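Local coordinates for aminotransferase, class I (Staphylococcus aureus, PDB 2O1B), which probably transfers amino groups between amino acids and 2-oxo acids, as a class I aminotransferase of the aspartate aminotransferase type that uses pyridoxal-5'-phosphate, at residues E88-I94 against K108-I114; D140-T144 against N191-G195; Y167-W171 against I185-Y189. All blocks are in the same frame, centred on the assembly; numbering follows the deposited sequence.

How the interactions relate
From the N terminus, interaction 1 comes first: helix 88-102 and the turn after it fold back so that residues 88-94 meet 108-114, where edge strand 112-115 of the seven-stranded sheet begins. That loop is closed before interaction 2 opens; this joins 140-144 to 191-195, the loops after neighbouring strands 135-140 and 182-187, at the cofactor. Interaction 3 lies nested inside this second loop, joining 167-171 to 185-189. Interactions 2 and 3 touch, with Tyr167 packed on Pro141 and Thr194, and their centres are about 10 Å apart. Interaction 1 stands apart, its centre about 29 Å from that of interaction 2, and reaches the same sheet as interaction 3.

Interaction 1: E88-I94 against K108-I114; sequences EAFKQAI and KEDEVCI
Lys91 turns CG away from its carbonyl carbon (chi1 -61°) and runs extended to NZ, while Lys108, with the same first torsion, bends at chi3 and chi4; the two amino groups thereby reach different carboxylates where helix 88-102 packs on edge strand 112-115 of the large aminotransferase sheet. Together with Glu88 and Glu109 they form a salt-bridge network. Lys108 NZ donates to Glu88 OE1 at 2.6 Å, and Lys91 NZ donates to Glu109 OE1, also at 2.6 Å. Each acceptor oxygen uses its syn lone pair. Glu88 OE2 and Glu109 OE2 come within 3.4 Å, two acceptors whose repulsion is probably offset by the flanking ammonium groups, each of which also makes a long salt bridge within its own segment. Beneath the charges the lysine stems pack, Lys91 CB lying 4.0 Å from Lys108 CB.

Deeper in, the contact becomes apolar. The axes of helix 88-94 and strand 112-114 approach to 9.2 Å, their N-to-C directions 119° apart, and Ile94 and Phe90 meet Val112 and Ile114. Phe264 and Val266 of the adjacent strand 263-267 continue this layer beside Ile94. Ile94 CD1 meets Val112 CG1 at 3.6 Å and also sits over one face of the Phe90 ring, toward its rim. Ile114 approaches that ring obliquely, its CG1 3.5 Å from Phe90 CE2.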
loop_
_atom_site.group_PDB
_atom_site.type_symbol
_atom_site.label_atom_id
_atom_site.label_comp_id
_atom_site.label_asym_id
_atom_site.label_seq_id
_atom_site.Cartn_x
_atom_site.Cartn_y
_atom_site.Cartn_z
ATOM N N GLU A 88 5.936 -18.684 0.871
ATOM C CA GLU A 88 6.461 -19.574 -0.160
ATOM C C GLU A 88 5.352 -20.178 -1.016
ATOM O O GLU A 88 5.474 -20.256 -2.244
ATOM C CB GLU A 88 7.294 -20.685 0.470
ATOM C CG GLU A 88 8.779 -20.370 0.542
ATOM C CD GLU A 88 9.417 -20.287 -0.838
ATOM O OE1 GLU A 88 9.450 -21.322 -1.552
ATOM O OE2 GLU A 88 9.880 -19.183 -1.205
ATOM N N ALA A 89 4.276 -20.605 -0.362
ATOM C CA ALA A 89 3.122 -21.170 -1.057
ATOM C C ALA A 89 2.478 -20.173 -2.039
ATOM O O ALA A 89 1.943 -20.585 -3.066
ATOM C CB ALA A 89 2.105 -21.685 -0.064
ATOM N N PHE A 90 2.539 -18.879 -1.722
ATOM C CA PHE A 90 2.007 -17.826 -2.609
ATOM C C PHE A 90 2.942 -17.656 -3.796
ATOM O O PHE A 90 2.502 -17.732 -4.947
ATOM C CB PHE A 90 1.763 -16.504 -1.840
ATOM C CG PHE A 90 0.897 -15.467 -2.580
ATOM C CD1 PHE A 90 0.176 -15.786 -3.728
ATOM C CD2 PHE A 90 0.798 -14.166 -2.086
ATOM C CE1 PHE A 90 -0.593 -14.814 -4.385
ATOM C CE2 PHE A 90 0.018 -13.194 -2.724
ATOM C CZ PHE A 90 -0.673 -13.520 -3.874
ATOM N N LYS A 91 4.237 -17.475 -3.527
ATOM C CA LYS A 91 5.226 -17.383 -4.615
ATOM C C LYS A 91 5.119 -18.580 -5.565
ATOM O O LYS A 91 5.247 -18.443 -6.784
ATOM C CB LYS A 91 6.644 -17.305 -4.046
ATOM C CG LYS A 91 6.912 -16.104 -3.148
ATOM C CD LYS A 91 8.331 -16.183 -2.617
ATOM C CE LYS A 91 8.624 -15.078 -1.617
ATOM N NZ LYS A 91 9.866 -15.393 -0.845
ATOM N N GLN A 92 4.881 -19.753 -4.983
ATOM C CA GLN A 92 4.747 -20.994 -5.726
ATOM C C GLN A 92 3.449 -21.075 -6.530
ATOM O O GLN A 92 3.445 -21.616 -7.635
ATOM C CB GLN A 92 4.868 -22.192 -4.785
ATOM C CG GLN A 92 4.898 -23.539 -5.491
ATOM C CD GLN A 92 6.189 -23.777 -6.262
ATOM O OE1 GLN A 92 7.275 -23.699 -5.701
ATOM N NE2 GLN A 92 6.071 -24.091 -7.545
ATOM N N ALA A 93 2.349 -20.564 -5.974
ATOM C CA ALA A 93 1.067 -20.561 -6.694
ATOM C C ALA A 93 1.149 -19.646 -7.912
ATOM O O ALA A 93 0.522 -19.912 -8.936
ATOM C CB ALA A 93 -0.077 -20.140 -5.784
ATOM N N ILE A 94 1.950 -18.592 -7.789
ATOM C CA ILE A 94 2.205 -17.657 -8.877
ATOM C C ILE A 94 2.982 -18.300 -10.023
ATOM O O ILE A 94 2.574 -18.199 -11.183
ATOM C CB ILE A 94 2.952 -16.390 -8.375
ATOM C CG1 ILE A 94 2.013 -15.514 -7.530
ATOM C CG2 ILE A 94 3.487 -15.576 -9.549
ATOM C CD1 ILE A 94 2.726 -14.475 -6.666
ATOM N N LYS A 108 10.952 -18.203 -8.066
ATOM C CA LYS A 108 10.165 -17.668 -6.949
ATOM C C LYS A 108 10.811 -16.496 -6.213
ATOM O O LYS A 108 10.117 -15.597 -5.743
ATOM C CB LYS A 108 9.857 -18.764 -5.937
ATOM C CG LYS A 108 8.981 -19.881 -6.442
ATOM C CD LYS A 108 8.524 -20.766 -5.276
ATOM C CE LYS A 108 9.641 -21.659 -4.745
ATOM N NZ LYS A 108 10.546 -20.891 -3.842
ATOM N N GLU A 109 12.129 -16.504 -6.097
ATOM C CA GLU A 109 12.820 -15.413 -5.432
ATOM C C GLU A 109 13.109 -14.276 -6.397
ATOM O O GLU A 109 12.846 -13.108 -6.096
ATOM C CB GLU A 109 14.121 -15.912 -4.788
ATOM C CG GLU A 109 14.079 -16.099 -3.281
ATOM C CD GLU A 109 12.756 -16.650 -2.755
ATOM O OE1 GLU A 109 12.068 -15.900 -2.040
ATOM O OE2 GLU A 109 12.406 -17.822 -3.044
ATOM N N ASP A 110 13.625 -14.614 -7.569
ATOM C CA ASP A 110 14.202 -13.611 -8.450
ATOM C C ASP A 110 13.175 -12.890 -9.310
ATOM O O ASP A 110 13.401 -11.747 -9.742
ATOM C CB ASP A 110 15.249 -14.257 -9.367
ATOM C CG ASP A 110 16.498 -14.720 -8.621
ATOM O OD1 ASP A 110 16.709 -14.316 -7.448
ATOM O OD2 ASP A 110 17.280 -15.491 -9.228
ATOM N N GLU A 111 12.072 -13.574 -9.602
ATOM C CA GLU A 111 11.183 -13.151 -10.687
ATOM C C GLU A 111 9.710 -13.030 -10.293
ATOM O O GLU A 111 8.833 -13.019 -11.152
ATOM C CB GLU A 111 11.368 -14.078 -11.906
ATOM C CG GLU A 111 12.805 -14.054 -12.432
ATOM C CD GLU A 111 13.095 -15.049 -13.540
ATOM O OE1 GLU A 111 12.517 -16.153 -13.537
ATOM O OE2 GLU A 111 13.940 -14.721 -14.407
ATOM N N VAL A 112 9.454 -12.906 -8.992
ATOM C CA VAL A 112 8.100 -12.777 -8.469
ATOM C C VAL A 112 8.044 -11.740 -7.344
ATOM O O VAL A 112 8.822 -11.815 -6.394
ATOM C CB VAL A 112 7.575 -14.139 -7.938
ATOM C CG1 VAL A 112 6.220 -13.966 -7.312
ATOM C CG2 VAL A 112 7.499 -15.173 -9.057
ATOM N N CYS A 113 7.122 -10.782 -7.465
ATOM C CA CYS A 113 6.861 -9.781 -6.417
ATOM C C CYS A 113 5.363 -9.648 -6.228
ATOM O O CYS A 113 4.641 -9.286 -7.166
ATOM C CB CYS A 113 7.452 -8.413 -6.790
ATOM S SG CYS A 113 7.197 -7.107 -5.543
ATOM N N ILE A 114 4.897 -9.957 -5.025
ATOM C CA ILE A 114 3.489 -9.831 -4.675
ATOM C C ILE A 114 3.091 -8.362 -4.546
ATOM O O ILE A 114 3.859 -7.564 -4.009
ATOM C CB ILE A 114 3.207 -10.568 -3.354
ATOM C CG1 ILE A 114 3.211 -12.075 -3.596
ATOM C CG2 ILE A 114 1.858 -10.207 -2.809
ATOM C CD1 ILE A 114 4.442 -12.772 -3.136
#

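Interaction 2: D140-T144 against N191-G195; sequences DPGYT and NNPTG. With PLP (pyridoxal-5'-phosphate), chain B.
Pro141, which follows a cis peptide bond, opens the contact by laying its ring against two residues of 191-195: its CB is 4.0 Å from Pro193 CG, and its CG is 3.8 Å from Thr194 CG2, whose side chain crosses it at about a right angle. Pro193 also follows a cis peptide bond. At Gly142 the backbone itself is the surface, its N lying 3.8 Å from Pro193 CD and its carbonyl carbon close to Asn192 O. Tyr143 then carries the chain into the cofactor site. Its CG is anti to the backbone N (chi1 -166°), which swings the phenol over pyridoxal-5'-phosphate: the cofactor's C2 sits 3.5 Å above the plane, over the ring centre. The hydroxyl extends across the pyridine, with Tyr143 OH 3.3 Å from PLP C4. From the other segment, Asn192 ND2 donates to PLP O3 at 3.0 Å with an N-H...O angle of 158°. The same amide approaches the tyrosine ring obliquely, their planes 44° apart, while Asn192 OD1 accepts from Arg379 NH1, so both ends of the amide are engaged and its rotation is probably set. Ring contact and hydrogen bond thus meet the cofactor at one face and at O3. Tyr81 of the second subunit also bonds the cofactor, so both chains contribute to the site. The two loops follow strands 135-140 and 182-187, neighbours in the parallel part of the sheet, and lead to helices 146-152 and 200-210; Trp340 of strand 338-342 packs against Pro141, Pro193 and Thr194.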
loop_
_atom_site.group_PDB
_atom_site.type_symbol
_atom_site.label_atom_id
_atom_site.label_comp_id
_atom_site.label_asym_id
_atom_site.label_seq_id
_atom_site.Cartn_x
_atom_site.Cartn_y
_atom_site.Cartn_z
ATOM N N ASP A 140 -1.814 6.013 -25.420
ATOM C CA ASP A 140 -2.874 6.986 -25.681
ATOM C C ASP A 140 -3.702 6.474 -26.860
ATOM O O ASP A 140 -3.221 6.501 -27.991
ATOM C CB ASP A 140 -2.247 8.340 -26.012
ATOM C CG ASP A 140 -3.280 9.443 -26.214
ATOM O OD1 ASP A 140 -4.507 9.156 -26.189
ATOM O OD2 ASP A 140 -2.850 10.604 -26.397
ATOM N N PRO A 141 -4.948 6.005 -26.609
ATOM C CA PRO A 141 -5.670 6.010 -25.346
ATOM C C PRO A 141 -5.256 4.841 -24.491
ATOM O O PRO A 141 -5.104 3.735 -24.991
ATOM C CB PRO A 141 -7.139 5.837 -25.767
ATOM C CG PRO A 141 -7.143 5.766 -27.275
ATOM C CD PRO A 141 -5.763 5.395 -27.670
ATOM N N GLY A 142 -5.078 5.088 -23.204
ATOM C CA GLY A 142 -4.602 4.056 -22.310
ATOM C C GLY A 142 -5.044 4.329 -20.894
ATOM O O GLY A 142 -5.776 5.278 -20.635
ATOM N N TYR A 143 -4.563 3.505 -19.972
ATOM C CA TYR A 143 -5.055 3.534 -18.607
ATOM C C TYR A 143 -4.628 4.792 -17.855
ATOM O O TYR A 143 -3.535 5.342 -18.080
ATOM C CB TYR A 143 -4.640 2.268 -17.882
ATOM C CG TYR A 143 -5.353 1.999 -16.584
ATOM C CD1 TYR A 143 -6.744 1.847 -16.540
ATOM C CD2 TYR A 143 -4.630 1.822 -15.406
ATOM C CE1 TYR A 143 -7.397 1.577 -15.347
ATOM C CE2 TYR A 143 -5.264 1.556 -14.221
ATOM C CZ TYR A 143 -6.648 1.417 -14.198
ATOM O OH TYR A 143 -7.274 1.140 -13.007
ATOM N N THR A 144 -5.525 5.233 -16.977
ATOM C CA THR A 144 -5.471 6.544 -16.328
ATOM C C THR A 144 -4.394 6.671 -15.244
ATOM O O THR A 144 -3.850 7.750 -15.024
ATOM C CB THR A 144 -6.832 6.867 -15.668
ATOM O OG1 THR A 144 -7.270 5.729 -14.907
ATOM C CG2 THR A 144 -7.870 7.188 -16.727
ATOM N N ASN A 191 -6.281 -3.687 -23.811
ATOM C CA ASN A 191 -6.187 -2.263 -23.462
ATOM C C ASN A 191 -7.435 -1.724 -22.760
ATOM O O ASN A 191 -8.565 -2.010 -23.155
ATOM C CB ASN A 191 -5.882 -1.395 -24.693
ATOM C CG ASN A 191 -5.444 0.034 -24.324
ATOM O OD1 ASN A 191 -5.613 0.966 -25.115
ATOM N ND2 ASN A 191 -4.859 0.200 -23.140
ATOM N N ASN A 192 -7.206 -0.953 -21.709
ATOM C CA ASN A 192 -8.247 -0.167 -21.087
ATOM C C ASN A 192 -7.931 1.273 -21.485
ATOM O O ASN A 192 -6.947 1.831 -20.998
ATOM C CB ASN A 192 -8.201 -0.367 -19.572
ATOM C CG ASN A 192 -9.366 0.311 -18.835
ATOM O OD1 ASN A 192 -10.090 1.134 -19.393
ATOM N ND2 ASN A 192 -9.539 -0.044 -17.555
ATOM N N PRO A 193 -8.805 1.922 -22.281
ATOM C CA PRO A 193 -10.227 1.656 -22.525
ATOM C C PRO A 193 -10.682 0.977 -23.834
ATOM O O PRO A 193 -11.888 0.696 -23.976
ATOM C CB PRO A 193 -10.785 3.065 -22.526
ATOM C CG PRO A 193 -9.659 3.858 -23.308
ATOM C CD PRO A 193 -8.364 3.141 -22.996
ATOM N N THR A 194 -9.760 0.730 -24.773
ATOM C CA THR A 194 -10.138 0.395 -26.159
ATOM C C THR A 194 -10.491 -1.083 -26.386
ATOM O O THR A 194 -11.103 -1.417 -27.398
ATOM C CB THR A 194 -9.048 0.792 -27.173
ATOM O OG1 THR A 194 -7.949 -0.120 -27.057
ATOM C CG2 THR A 194 -8.568 2.229 -26.953
ATOM N N GLY A 195 -10.097 -1.955 -25.459
ATOM C CA GLY A 195 -10.384 -3.401 -25.556
ATOM C C GLY A 195 -9.516 -4.159 -26.562
ATOM O O GLY A 195 -9.781 -5.333 -26.871
HETATM N N1 PLP B . -4.718 -1.721 -14.867
HETATM C C2 PLP B . -5.858 -1.798 -15.646
HETATM C C2A PLP B . -5.731 -1.730 -17.143
HETATM C C3 PLP B . -7.091 -1.972 -15.015
HETATM O O3 PLP B . -8.244 -2.057 -15.741
HETATM C C4 PLP B . -7.162 -2.056 -13.618
HETATM C C4A PLP B . -8.342 -2.770 -13.028
HETATM C C5 PLP B . -6.003 -1.959 -12.844
HETATM C C6 PLP B . -4.776 -1.788 -13.483
HETATM C C5A PLP B . -6.054 -2.018 -11.323
HETATM O O4P PLP B . -6.292 -3.325 -10.834
HETATM P P PLP B . -6.210 -3.643 -9.252
HETATM O O1P PLP B . -7.615 -3.866 -8.715
HETATM O O2P PLP B . -5.559 -2.458 -8.589
HETATM O O3P PLP B . -5.394 -4.894 -9.092
#

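Interaction 3: Y167-W171 against I185-Y189; sequences YLPDW and IYLTY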
loop_
_atom_site.group_PDB
_atom_site.type_symbol
_atom_site.label_atom_id
_atom_site.label_comp_id
_atom_site.label_asym_id
_atom_site.label_seq_id
_atom_site.Cartn_x
_atom_site.Cartn_y
_atom_site.Cartn_z
ATOM N N TYR A 167 -5.261 -0.294 -32.377
ATOM C CA TYR A 167 -4.518 0.322 -31.269
ATOM C C TYR A 167 -3.233 -0.424 -30.873
ATOM O O TYR A 167 -2.991 -0.702 -29.689
ATOM C CB TYR A 167 -5.433 0.509 -30.043
ATOM C CG TYR A 167 -6.518 1.535 -30.249
ATOM C CD1 TYR A 167 -7.841 1.148 -30.484
ATOM C CD2 TYR A 167 -6.219 2.904 -30.222
ATOM C CE1 TYR A 167 -8.845 2.099 -30.670
ATOM C CE2 TYR A 167 -7.209 3.856 -30.405
ATOM C CZ TYR A 167 -8.522 3.447 -30.627
ATOM O OH TYR A 167 -9.488 4.407 -30.814
ATOM N N LEU A 168 -2.419 -0.758 -31.873
ATOM C CA LEU A 168 -1.141 -1.419 -31.641
ATOM C C LEU A 168 -0.010 -0.391 -31.806
ATOM O O LEU A 168 -0.159 0.564 -32.575
ATOM C CB LEU A 168 -0.972 -2.580 -32.623
ATOM C CG LEU A 168 -1.885 -3.807 -32.507
ATOM C CD1 LEU A 168 -1.446 -4.867 -33.528
ATOM C CD2 LEU A 168 -1.910 -4.388 -31.080
ATOM N N PRO A 169 1.120 -0.574 -31.091
ATOM C CA PRO A 169 2.175 0.430 -31.204
ATOM C C PRO A 169 2.774 0.451 -32.600
ATOM O O PRO A 169 2.841 -0.588 -33.264
ATOM C CB PRO A 169 3.234 -0.050 -30.202
ATOM C CG PRO A 169 2.526 -1.034 -29.314
ATOM C CD PRO A 169 1.509 -1.667 -30.188
ATOM N N ASP A 170 3.189 1.632 -33.046
ATOM C CA ASP A 170 3.953 1.739 -34.275
ATOM C C ASP A 170 5.264 2.427 -33.941
ATOM O O ASP A 170 5.353 3.664 -33.910
ATOM C CB ASP A 170 3.198 2.508 -35.363
ATOM C CG ASP A 170 3.928 2.479 -36.711
ATOM O OD1 ASP A 170 3.315 2.828 -37.736
ATOM O OD2 ASP A 170 5.112 2.095 -36.758
ATOM N N TRP A 171 6.275 1.602 -33.688
ATOM C CA TRP A 171 7.547 2.068 -33.177
ATOM C C TRP A 171 8.269 2.982 -34.165
ATOM O O TRP A 171 9.027 3.865 -33.759
ATOM C CB TRP A 171 8.421 0.878 -32.764
ATOM C CG TRP A 171 7.734 -0.070 -31.811
ATOM C CD1 TRP A 171 7.378 -1.363 -32.066
ATOM C CD2 TRP A 171 7.319 0.202 -30.465
ATOM N NE1 TRP A 171 6.772 -1.916 -30.962
ATOM C CE2 TRP A 171 6.718 -0.977 -29.967
ATOM C CE3 TRP A 171 7.394 1.323 -29.631
ATOM C CZ2 TRP A 171 6.205 -1.067 -28.668
ATOM C CZ3 TRP A 171 6.878 1.237 -28.348
ATOM C CH2 TRP A 171 6.286 0.047 -27.877
ATOM N N ILE A 185 8.345 1.952 -20.659
ATOM C CA ILE A 185 7.161 1.918 -21.509
ATOM C C ILE A 185 6.067 1.070 -20.869
ATOM O O ILE A 185 6.294 -0.082 -20.512
ATOM C CB ILE A 185 7.485 1.326 -22.898
ATOM C CG1 ILE A 185 8.586 2.147 -23.578
ATOM C CG2 ILE A 185 6.231 1.276 -23.779
ATOM C CD1 ILE A 185 8.983 1.620 -24.925
ATOM N N TYR A 186 4.877 1.642 -20.727
ATOM C CA TYR A 186 3.724 0.846 -20.318
ATOM C C TYR A 186 2.994 0.321 -21.534
ATOM O O TYR A 186 2.796 1.047 -22.521
ATOM C CB TYR A 186 2.759 1.660 -19.466
ATOM C CG TYR A 186 3.229 1.875 -18.064
ATOM C CD1 TYR A 186 4.273 2.743 -17.787
ATOM C CD2 TYR A 186 2.624 1.210 -16.999
ATOM C CE1 TYR A 186 4.710 2.947 -16.486
ATOM C CE2 TYR A 186 3.049 1.420 -15.694
ATOM C CZ TYR A 186 4.092 2.286 -15.446
ATOM O OH TYR A 186 4.518 2.498 -14.146
ATOM N N LEU A 187 2.600 -0.945 -21.457
ATOM C CA LEU A 187 1.753 -1.544 -22.467
ATOM C C LEU A 187 0.608 -2.208 -21.727
ATOM O O LEU A 187 0.771 -2.614 -20.585
ATOM C CB LEU A 187 2.532 -2.560 -23.313
ATOM C CG LEU A 187 3.626 -1.972 -24.231
ATOM C CD1 LEU A 187 4.381 -3.052 -24.970
ATOM C CD2 LEU A 187 3.046 -0.945 -25.224
ATOM N N THR A 188 -0.545 -2.294 -22.381
ATOM C CA THR A 188 -1.763 -2.810 -21.763
ATOM C C THR A 188 -2.591 -3.520 -22.825
ATOM O O THR A 188 -3.220 -2.864 -23.655
ATOM C CB THR A 188 -2.624 -1.651 -21.183
ATOM O OG1 THR A 188 -1.779 -0.647 -20.599
ATOM C CG2 THR A 188 -3.614 -2.168 -20.154
ATOM N N TYR A 189 -2.562 -4.852 -22.802
ATOM C CA TYR A 189 -3.360 -5.701 -23.677
ATOM C C TYR A 189 -3.914 -6.894 -22.893
ATOM O O TYR A 189 -3.154 -7.705 -22.368
ATOM C CB TYR A 189 -2.567 -6.158 -24.917
ATOM C CG TYR A 189 -2.144 -4.971 -25.748
ATOM C CD1 TYR A 189 -0.873 -4.419 -25.613
ATOM C CD2 TYR A 189 -3.050 -4.350 -26.614
ATOM C CE1 TYR A 189 -0.493 -3.294 -26.355
ATOM C CE2 TYR A 189 -2.695 -3.228 -27.338
ATOM C CZ TYR A 189 -1.416 -2.708 -27.212
ATOM O OH TYR A 189 -1.074 -1.604 -27.941
#
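Tyr189 reaches across to Leu168, Pro169 and the backbone of Tyr167, and its side chain tracks the contact from 185-189 to the loop. The CB points toward residues 167-171, and CG stands anti to the carbonyl carbon (chi1 -61°), which brings CE2 and the hydroxyl to the loop. CE2 meets both Tyr167 O, at 3.5 Å, and Leu168 CD2, at 4.0 Å, the leucine approaching obliquely. CZ lies 4.3 Å from Pro169 CD, and the hydroxyl beyond it is closer still, with Tyr189 OH 3.4 Å from that same Pro169 CD. At the tip, Tyr189 OH donates to Tyr167 O over 2.7 Å. The carbonyl oxygen sits at the ring's edge in the ring plane, while the donor lies in the carbonyl plane on a lone pair, at a C=O...donor angle of 145°.

Further back along strand 182-187, which belongs to the central sheet of the aminotransferase fold, the contact is purely apolar. Leu187 CD2 lies 4.1 Å from Pro169 CG and also borders the Trp171 ring. Ile185 CD1 comes up to Trp171 CZ3 at 4.0 Å, the two side chains arriving from opposite directions. Pro169 CB lies over one face of the indole, toward its rim, and Phe210 of helix 200-210 meets Trp171 edge to face, so the tryptophan is wedged between loop, helix and strand.

Chemically, the contact is hydrophobic packing with one polar link: the phenol hydroxyl, placed among carbon atoms in a buried contact, is satisfied as a donor by Tyr167 O, which ties the loop backbone to 185-189.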